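Local structure of kinesin-like protein Nod (Drosophila melanogaster, 3DC4) at residues 22-34 against 64-76. The protein is a kinesin-family ATPase that binds microtubules and their plus ends and is required for segregation of non-exchange chromosomes during meiosis. Numbering follows the deposited sequence.
With ADP (adenosine-5'-diphosphate), chain C.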
ATOM      1  N   SER A  22      11.861   8.527  -5.600  1.00 36.01           N
ATOM      2  CA  SER A  22      11.493   9.119  -6.881  1.00 33.58           C
ATOM      3  C   SER A  22      10.201   9.922  -6.766  1.00 33.14           C
ATOM      4  O   SER A  22      10.029  10.941  -7.440  1.00 32.17           O
ATOM      5  CB  SER A  22      11.336   8.041  -7.958  1.00 34.45           C
ATOM      6  OG  SER A  22      12.600   7.539  -8.367  1.00 32.72           O
ATOM      7  N   ALA A  23       9.298   9.469  -5.903  1.00 29.69           N
ATOM      8  CA  ALA A  23       8.031  10.158  -5.714  1.00 28.14           C
ATOM      9  C   ALA A  23       7.259   9.619  -4.521  1.00 26.17           C
ATOM     10  O   ALA A  23       7.158   8.407  -4.330  1.00 25.56           O
ATOM     11  CB  ALA A  23       7.181  10.037  -6.982  1.00 27.15           C
ATOM     12  N   VAL A  24       6.741  10.530  -3.707  1.00 25.29           N
ATOM     13  CA  VAL A  24       5.932  10.164  -2.554  1.00 23.58           C
ATOM     14  C   VAL A  24       4.586  10.833  -2.811  1.00 24.07           C
ATOM     15  O   VAL A  24       4.494  12.057  -2.830  1.00 23.89           O
ATOM     16  CB  VAL A  24       6.536  10.685  -1.235  1.00 24.30           C
ATOM     17  CG1 VAL A  24       5.627  10.316  -0.070  1.00 24.13           C
ATOM     18  CG2 VAL A  24       7.922  10.072  -1.019  1.00 23.53           C
ATOM     19  N   ARG A  25       3.554  10.025  -3.033  1.00 20.04           N
ATOM     20  CA  ARG A  25       2.223  10.535  -3.330  1.00 20.00           C
ATOM     21  C   ARG A  25       1.202  10.203  -2.241  1.00 18.37           C
ATOM     22  O   ARG A  25       1.285   9.160  -1.584  1.00 19.01           O
ATOM     23  CB  ARG A  25       1.739   9.957  -4.667  1.00 20.51           C
ATOM     24  CG  ARG A  25       2.677  10.154  -5.854  1.00 27.18           C
ATOM     25  CD  ARG A  25       2.897  11.622  -6.197  1.00 33.35           C
ATOM     26  NE  ARG A  25       2.929  11.843  -7.646  1.00 40.72           N
ATOM     27  CZ  ARG A  25       1.842  11.888  -8.411  1.00 43.82           C
ATOM     28  NH1 ARG A  25       0.644  11.734  -7.859  1.00 44.50           N
ATOM     29  NH2 ARG A  25       1.946  12.077  -9.722  1.00 45.17           N
ATOM     30  N   ILE A  26       0.232  11.093  -2.061  1.00 17.68           N
ATOM     31  CA  ILE A  26      -0.803  10.884  -1.062  1.00 18.57           C
ATOM     32  C   ILE A  26      -2.191  11.071  -1.663  1.00 17.73           C
ATOM     33  O   ILE A  26      -2.485  12.084  -2.308  1.00 15.52           O
ATOM     34  CB  ILE A  26      -0.627  11.847   0.128  1.00 21.65           C
ATOM     35  CG1 ILE A  26       0.688  11.521   0.845  1.00 23.20           C
ATOM     36  CG2 ILE A  26      -1.810  11.711   1.101  1.00 20.86           C
ATOM     37  CD1 ILE A  26       1.036  12.429   1.987  1.00 30.71           C
ATOM     38  N   ALA A  27      -3.038  10.072  -1.455  1.00 14.63           N
ATOM     39  CA  ALA A  27      -4.394  10.107  -1.962  1.00 15.53           C
ATOM     40  C   ALA A  27      -5.365   9.827  -0.823  1.00 15.74           C
ATOM     41  O   ALA A  27      -5.009   9.163   0.153  1.00 14.82           O
ATOM     42  CB  ALA A  27      -4.568   9.054  -3.045  1.00 16.48           C
ATOM     43  N   VAL A  28      -6.582  10.343  -0.951  1.00 13.41           N
ATOM     44  CA  VAL A  28      -7.626  10.120   0.036  1.00 15.01           C
ATOM     45  C   VAL A  28      -8.845   9.579  -0.687  1.00 15.65           C
ATOM     46  O   VAL A  28      -9.213  10.052  -1.768  1.00 16.07           O
ATOM     47  CB  VAL A  28      -8.030  11.420   0.768  1.00 15.83           C
ATOM     48  CG1 VAL A  28      -9.134  11.121   1.783  1.00 18.68           C
ATOM     49  CG2 VAL A  28      -6.819  12.004   1.487  1.00 23.60           C
ATOM     50  N   ARG A  29      -9.466   8.572  -0.084  1.00 15.16           N
ATOM     51  CA  ARG A  29     -10.668   7.982  -0.649  1.00 14.82           C
ATOM     52  C   ARG A  29     -11.767   7.978   0.398  1.00 15.85           C
ATOM     53  O   ARG A  29     -11.608   7.407   1.476  1.00 15.14           O
ATOM     54  CB  ARG A  29     -10.423   6.542  -1.116  1.00 13.15           C
ATOM     55  CG  ARG A  29     -11.624   5.962  -1.883  1.00 13.95           C
ATOM     56  CD  ARG A  29     -11.414   4.510  -2.346  1.00 13.85           C
ATOM     57  NE  ARG A  29     -12.396   4.147  -3.377  1.00 14.74           N
ATOM     58  CZ  ARG A  29     -12.469   2.962  -3.972  1.00 16.54           C
ATOM     59  NH1 ARG A  29     -11.617   2.005  -3.636  1.00 16.14           N
ATOM     60  NH2 ARG A  29     -13.377   2.746  -4.919  1.00 20.23           N
ATOM     61  N   GLU A  30     -12.878   8.621   0.068  1.00 16.17           N
ATOM     62  CA  GLU A  30     -14.023   8.695   0.960  1.00 17.89           C
ATOM     63  C   GLU A  30     -14.799   7.387   0.860  1.00 17.33           C
ATOM     64  O   GLU A  30     -15.118   6.941  -0.239  1.00 16.67           O
ATOM     65  CB  GLU A  30     -14.929   9.860   0.551  1.00 19.35           C
ATOM     66  CG  GLU A  30     -16.251   9.924   1.309  1.00 20.84           C
ATOM     67  CD  GLU A  30     -17.166  11.025   0.785  1.00 25.11           C
ATOM     68  OE1 GLU A  30     -17.335  11.110  -0.447  1.00 25.17           O
ATOM     69  OE2 GLU A  30     -17.718  11.792   1.600  1.00 28.92           O
ATOM     70  N   ALA A  31     -15.086   6.763   1.999  1.00 18.90           N
ATOM     71  CA  ALA A  31     -15.838   5.510   1.999  1.00 19.49           C
ATOM     72  C   ALA A  31     -17.310   5.825   1.695  1.00 22.13           C
ATOM     73  O   ALA A  31     -17.749   6.973   1.834  1.00 19.68           O
ATOM     74  CB  ALA A  31     -15.713   4.822   3.360  1.00 19.21           C
ATOM     75  N   PRO A  32     -18.084   4.817   1.253  1.00 23.86           N
ATOM     76  CA  PRO A  32     -19.508   5.010   0.937  1.00 25.84           C
ATOM     77  C   PRO A  32     -20.292   5.479   2.158  1.00 27.35           C
ATOM     78  O   PRO A  32     -19.983   5.102   3.290  1.00 22.24           O
ATOM     79  CB  PRO A  32     -19.962   3.620   0.497  1.00 25.59           C
ATOM     80  CG  PRO A  32     -18.724   3.027  -0.072  1.00 27.45           C
ATOM     81  CD  PRO A  32     -17.657   3.451   0.908  1.00 24.99           C
ATOM     82  N   TYR A  33     -21.320   6.286   1.922  1.00 31.86           N
ATOM     83  CA  TYR A  33     -22.140   6.788   3.012  1.00 38.58           C
ATOM     84  C   TYR A  33     -23.257   5.795   3.326  1.00 41.46           C
ATOM     85  O   TYR A  33     -23.939   5.305   2.425  1.00 41.82           O
ATOM     86  CB  TYR A  33     -22.731   8.155   2.643  1.00 42.79           C
ATOM     87  CG  TYR A  33     -23.381   8.881   3.803  1.00 47.75           C
ATOM     88  CD1 TYR A  33     -24.575   8.421   4.362  1.00 50.40           C
ATOM     89  CD2 TYR A  33     -22.792  10.021   4.351  1.00 50.32           C
ATOM     90  CE1 TYR A  33     -25.168   9.081   5.438  1.00 52.13           C
ATOM     91  CE2 TYR A  33     -23.374  10.688   5.428  1.00 51.71           C
ATOM     92  CZ  TYR A  33     -24.561  10.212   5.966  1.00 53.19           C
ATOM     93  OH  TYR A  33     -25.140  10.862   7.033  1.00 54.72           O
ATOM     94  N   ARG A  34     -23.421   5.491   4.609  1.00 45.06           N
ATOM     95  CA  ARG A  34     -24.448   4.561   5.064  1.00 49.42           C
ATOM     96  C   ARG A  34     -25.791   5.270   5.210  1.00 49.85           C
ATOM     97  O   ARG A  34     -26.802   4.643   5.521  1.00 51.88           O
ATOM     98  CB  ARG A  34     -24.045   3.953   6.408  1.00 52.03           C
ATOM     99  CG  ARG A  34     -22.824   3.046   6.350  1.00 56.65           C
ATOM    100  CD  ARG A  34     -23.159   1.687   5.741  1.00 60.07           C
ATOM    101  NE  ARG A  34     -23.633   1.777   4.361  1.00 62.90           N
ATOM    102  CZ  ARG A  34     -22.893   2.193   3.338  1.00 63.20           C
ATOM    103  NH1 ARG A  34     -21.634   2.562   3.534  1.00 63.76           N
ATOM    104  NH2 ARG A  34     -23.410   2.229   2.116  1.00 63.66           N
ATOM    105  N   HIS A  64      -5.029  19.311   1.312  1.00 19.09           N
ATOM    106  CA  HIS A  64      -4.570  19.243  -0.072  1.00 20.70           C
ATOM    107  C   HIS A  64      -3.596  18.106  -0.287  1.00 18.89           C
ATOM    108  O   HIS A  64      -2.526  18.076   0.312  1.00 19.26           O
ATOM    109  CB  HIS A  64      -3.881  20.541  -0.483  1.00 24.24           C
ATOM    110  CG  HIS A  64      -4.729  21.754  -0.301  1.00 27.29           C
ATOM    111  ND1 HIS A  64      -4.739  22.486   0.866  1.00 32.04           N
ATOM    112  CD2 HIS A  64      -5.612  22.354  -1.132  1.00 31.05           C
ATOM    113  CE1 HIS A  64      -5.594  23.487   0.746  1.00 30.12           C
ATOM    114  NE2 HIS A  64      -6.138  23.428  -0.457  1.00 32.09           N
ATOM    115  N   PHE A  65      -3.957  17.183  -1.162  1.00 17.29           N
ATOM    116  CA  PHE A  65      -3.082  16.060  -1.456  1.00 19.82           C
ATOM    117  C   PHE A  65      -2.883  15.929  -2.957  1.00 18.62           C
ATOM    118  O   PHE A  65      -3.060  16.894  -3.693  1.00 19.73           O
ATOM    119  CB  PHE A  65      -3.687  14.792  -0.884  1.00 22.51           C
ATOM    120  CG  PHE A  65      -3.978  14.891   0.578  1.00 26.80           C
ATOM    121  CD1 PHE A  65      -2.956  15.160   1.477  1.00 30.31           C
ATOM    122  CD2 PHE A  65      -5.273  14.756   1.054  1.00 29.71           C
ATOM    123  CE1 PHE A  65      -3.216  15.296   2.835  1.00 31.68           C
ATOM    124  CE2 PHE A  65      -5.544  14.892   2.415  1.00 32.07           C
ATOM    125  CZ  PHE A  65      -4.511  15.162   3.302  1.00 29.94           C
ATOM    126  N   ASP A  66      -2.508  14.741  -3.413  1.00 17.58           N
ATOM    127  CA  ASP A  66      -2.294  14.529  -4.839  1.00 17.64           C
ATOM    128  C   ASP A  66      -3.545  14.001  -5.514  1.00 18.28           C
ATOM    129  O   ASP A  66      -3.705  14.132  -6.727  1.00 19.82           O
ATOM    130  CB  ASP A  66      -1.159  13.541  -5.063  1.00 18.92           C
ATOM    131  CG  ASP A  66       0.163  14.067  -4.552  1.00 21.62           C
ATOM    132  OD1 ASP A  66       0.695  13.493  -3.579  1.00 19.00           O
ATOM    133  OD2 ASP A  66       0.660  15.067  -5.110  1.00 24.73           O
ATOM    134  N   HIS A  67      -4.423  13.394  -4.720  1.00 17.58           N
ATOM    135  CA  HIS A  67      -5.667  12.819  -5.222  1.00 20.16           C
ATOM    136  C   HIS A  67      -6.719  12.854  -4.126  1.00 19.46           C
ATOM    137  O   HIS A  67      -6.428  12.527  -2.983  1.00 20.14           O
ATOM    138  CB  HIS A  67      -5.460  11.353  -5.626  1.00 22.42           C
ATOM    139  CG  HIS A  67      -4.443  11.152  -6.706  1.00 23.90           C
ATOM    140  ND1 HIS A  67      -4.688  11.471  -8.025  1.00 24.10           N
ATOM    141  CD2 HIS A  67      -3.176  10.673  -6.664  1.00 24.99           C
ATOM    142  CE1 HIS A  67      -3.616  11.197  -8.748  1.00 26.11           C
ATOM    143  NE2 HIS A  67      -2.685  10.711  -7.947  1.00 24.42           N
ATOM    144  N   ALA A  68      -7.933  13.264  -4.470  1.00 20.56           N
ATOM    145  CA  ALA A  68      -9.032  13.282  -3.509  1.00 20.30           C
ATOM    146  C   ALA A  68     -10.197  12.605  -4.230  1.00 23.16           C
ATOM    147  O   ALA A  68     -10.824  13.197  -5.116  1.00 24.47           O
ATOM    148  CB  ALA A  68      -9.393  14.717  -3.110  1.00 21.05           C
ATOM    149  N   PHE A  69     -10.469  11.357  -3.850  1.00 20.00           N
ATOM    150  CA  PHE A  69     -11.517  10.550  -4.468  1.00 19.29           C
ATOM    151  C   PHE A  69     -12.811  10.472  -3.665  1.00 20.51           C
ATOM    152  O   PHE A  69     -12.821   9.971  -2.540  1.00 18.18           O
ATOM    153  CB  PHE A  69     -11.019   9.114  -4.687  1.00 19.88           C
ATOM    154  CG  PHE A  69      -9.743   9.011  -5.480  1.00 20.08           C
ATOM    155  CD1 PHE A  69      -9.696   9.417  -6.812  1.00 20.71           C
ATOM    156  CD2 PHE A  69      -8.593   8.473  -4.902  1.00 21.51           C
ATOM    157  CE1 PHE A  69      -8.527   9.286  -7.557  1.00 20.73           C
ATOM    158  CE2 PHE A  69      -7.415   8.337  -5.643  1.00 20.88           C
ATOM    159  CZ  PHE A  69      -7.382   8.745  -6.970  1.00 20.05           C
ATOM    160  N   PRO A  70     -13.923  10.966  -4.235  1.00 21.69           N
ATOM    161  CA  PRO A  70     -15.203  10.909  -3.521  1.00 22.72           C
ATOM    162  C   PRO A  70     -15.732   9.474  -3.522  1.00 21.86           C
ATOM    163  O   PRO A  70     -15.230   8.621  -4.260  1.00 20.69           O
ATOM    164  CB  PRO A  70     -16.087  11.866  -4.319  1.00 23.89           C
ATOM    165  CG  PRO A  70     -15.551  11.734  -5.706  1.00 26.68           C
ATOM    166  CD  PRO A  70     -14.052  11.741  -5.483  1.00 23.44           C
ATOM    167  N   ALA A  71     -16.748   9.211  -2.705  1.00 21.56           N
ATOM    168  CA  ALA A  71     -17.320   7.875  -2.606  1.00 22.70           C
ATOM    169  C   ALA A  71     -17.821   7.324  -3.941  1.00 22.57           C
ATOM    170  O   ALA A  71     -18.039   6.128  -4.068  1.00 24.91           O
ATOM    171  CB  ALA A  71     -18.448   7.874  -1.593  1.00 21.54           C
ATOM    172  N   THR A  72     -17.985   8.183  -4.942  1.00 21.84           N
ATOM    173  CA  THR A  72     -18.475   7.736  -6.245  1.00 24.25           C
ATOM    174  C   THR A  72     -17.405   7.194  -7.192  1.00 24.30           C
ATOM    175  O   THR A  72     -17.731   6.644  -8.238  1.00 24.93           O
ATOM    176  CB  THR A  72     -19.223   8.873  -6.976  1.00 24.50           C
ATOM    177  OG1 THR A  72     -18.397  10.044  -7.008  1.00 26.80           O
ATOM    178  CG2 THR A  72     -20.535   9.195  -6.259  1.00 25.20           C
ATOM    179  N   ILE A  73     -16.135   7.350  -6.836  1.00 23.85           N
ATOM    180  CA  ILE A  73     -15.052   6.873  -7.691  1.00 22.83           C
ATOM    181  C   ILE A  73     -15.002   5.345  -7.718  1.00 22.08           C
ATOM    182  O   ILE A  73     -15.016   4.697  -6.675  1.00 22.01           O
ATOM    183  CB  ILE A  73     -13.688   7.410  -7.209  1.00 23.77           C
ATOM    184  CG1 ILE A  73     -13.686   8.939  -7.253  1.00 24.35           C
ATOM    185  CG2 ILE A  73     -12.565   6.865  -8.092  1.00 23.46           C
ATOM    186  CD1 ILE A  73     -13.772   9.520  -8.663  1.00 27.74           C
ATOM    187  N   SER A  74     -14.952   4.772  -8.918  1.00 21.92           N
ATOM    188  CA  SER A  74     -14.897   3.322  -9.050  1.00 20.56           C
ATOM    189  C   SER A  74     -13.487   2.794  -8.817  1.00 20.79           C
ATOM    190  O   SER A  74     -12.524   3.560  -8.790  1.00 22.54           O
ATOM    191  CB  SER A  74     -15.354   2.895 -10.443  1.00 22.31           C
ATOM    192  OG  SER A  74     -14.387   3.249 -11.418  1.00 23.78           O
ATOM    193  N   GLN A  75     -13.376   1.479  -8.661  1.00 18.80           N
ATOM    194  CA  GLN A  75     -12.094   0.816  -8.455  1.00 18.15           C
ATOM    195  C   GLN A  75     -11.205   1.056  -9.670  1.00 18.01           C
ATOM    196  O   GLN A  75     -10.025   1.371  -9.534  1.00 18.21           O
ATOM    197  CB  GLN A  75     -12.301  -0.694  -8.278  1.00 16.23           C
ATOM    198  CG  GLN A  75     -12.999  -1.128  -6.990  1.00 16.47           C
ATOM    199  CD  GLN A  75     -12.094  -1.024  -5.770  1.00 17.49           C
ATOM    200  OE1 GLN A  75     -11.490   0.014  -5.521  1.00 19.76           O
ATOM    201  NE2 GLN A  75     -12.009  -2.097  -5.001  1.00 16.07           N
ATOM    202  N   ASP A  76     -11.781   0.903 -10.859  1.00 18.15           N
ATOM    203  CA  ASP A  76     -11.041   1.099 -12.100  1.00 20.67           C
ATOM    204  C   ASP A  76     -10.401   2.481 -12.164  1.00 21.03           C
ATOM    205  O   ASP A  76      -9.205   2.609 -12.436  1.00 20.90           O
ATOM    206  CB  ASP A  76     -11.961   0.896 -13.310  1.00 24.49           C
ATOM    207  CG  ASP A  76     -11.303   1.294 -14.619  1.00 28.60           C
ATOM    208  OD1 ASP A  76     -11.583   2.402 -15.120  1.00 35.00           O
ATOM    209  OD2 ASP A  76     -10.493   0.506 -15.143  1.00 28.75           O
TER
HETATM  210  PB  ADP C 401     -11.482  -1.825   6.060  1.00 21.61           P
HETATM  211  O1B ADP C 401     -10.819  -0.509   6.004  1.00 20.88           O
HETATM  212  O2B ADP C 401     -10.568  -2.881   5.349  1.00 21.88           O
HETATM  213  O3B ADP C 401     -11.695  -2.172   7.691  1.00 19.39           O
HETATM  214  PA  ADP C 401     -13.208  -2.775   4.133  1.00 26.15           P
HETATM  215  O1A ADP C 401     -12.206  -2.581   3.104  1.00 25.77           O
HETATM  216  O2A ADP C 401     -13.147  -4.244   4.723  1.00 28.02           O
HETATM  217  O3A ADP C 401     -12.934  -1.681   5.334  1.00 24.15           O
HETATM  218  O5' ADP C 401     -14.651  -2.434   3.534  1.00 29.16           O
HETATM  219  C5' ADP C 401     -15.657  -2.656   4.532  1.00 28.72           C
HETATM  220  C4' ADP C 401     -16.983  -2.949   3.825  1.00 28.12           C
HETATM  221  O4' ADP C 401     -17.392  -1.820   3.012  1.00 26.35           O
HETATM  222  C3' ADP C 401     -16.839  -4.179   2.852  1.00 28.74           C
HETATM  223  O3' ADP C 401     -18.105  -4.740   2.532  1.00 34.17           O
HETATM  224  C2' ADP C 401     -16.493  -3.378   1.529  1.00 27.58           C
HETATM  225  O2' ADP C 401     -16.860  -4.136   0.365  1.00 28.13           O
HETATM  226  C1' ADP C 401     -17.431  -2.144   1.614  1.00 27.17           C
HETATM  227  N9  ADP C 401     -16.882  -1.025   0.849  1.00 26.24           N
HETATM  228  C8  ADP C 401     -15.869  -0.185   1.249  1.00 22.73           C
HETATM  229  N7  ADP C 401     -15.526   0.623   0.272  1.00 24.03           N
HETATM  230  C5  ADP C 401     -16.433   0.488  -0.732  1.00 24.49           C
HETATM  231  C6  ADP C 401     -16.601   1.056  -2.020  1.00 23.87           C
HETATM  232  N6  ADP C 401     -15.829   2.134  -2.415  1.00 24.96           N
HETATM  233  N1  ADP C 401     -17.549   0.547  -2.843  1.00 24.86           N
HETATM  234  C2  ADP C 401     -18.392  -0.403  -2.427  1.00 24.24           C
HETATM  235  N3  ADP C 401     -18.260  -0.987  -1.240  1.00 26.18           N
HETATM  236  C4  ADP C 401     -17.286  -0.619  -0.396  1.00 25.16           C
HETATM  237  O   HOH W   1     -14.750   5.641  -3.869  1.00 29.96           O
HETATM  238  O   HOH W   2     -15.884   4.885  -1.885  1.00 45.91           O
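Arg29 and Gln75 meet at the adenine end of the nucleotide pocket, where strands 23-30 and 67-69 run parallel along one margin of the kinesin motor domain's central sheet. With CG anti to the backbone N (chi1 -172°) and the chain extended through NE, Arg29 carries its guanidinium from the sheet to the start of helix 75-82. There NH1 donates to Gln75 OE1 at 2.7 Å, approaching from above the amide carbonyl plane, the two flat groups being turned 39° apart. NH2 reaches Ile73 O at 3.1 Å, close to the guanidinium plane, and NE donates to a water that also lies within hydrogen-bonding distance of Pro70 O and Ile73 O. Few side chains but arginine could serve so many acceptors and still offer a flat face, over which the adenine N6 of ADP lies, offset toward the rim. A leucine here would probably leave Gln75 OE1 and Ile73 O without these donors and N6 without its flat neighbour. Pro32, the other pocket residue of this contact, lays its ring against the adenine, CG 3.5 Å from C5. Glu30, its chain extended, reaches across to the turn 70-73, and OE1 accepts from Ala71 N at 3.0 Å through its anti lone pair, while OE2 is hydrogen-bonded to Ser43 OG. On the sheet face of Val28, Phe65 packs obliquely against Ile26 CG2 beneath helix 319-335; on the Arg29 face, small Ala27 lets the Phe69 ring come close, CE2 3.9 Å from Ala27 CB. Asp66, just before strand 67-69 and salt-bridged to Lys333, turns its carboxylate toward strand 23-30, and its OD1 accepts Ile26 N at 2.9 Å, the N-H...O angle being 164°, a nearly straight bond.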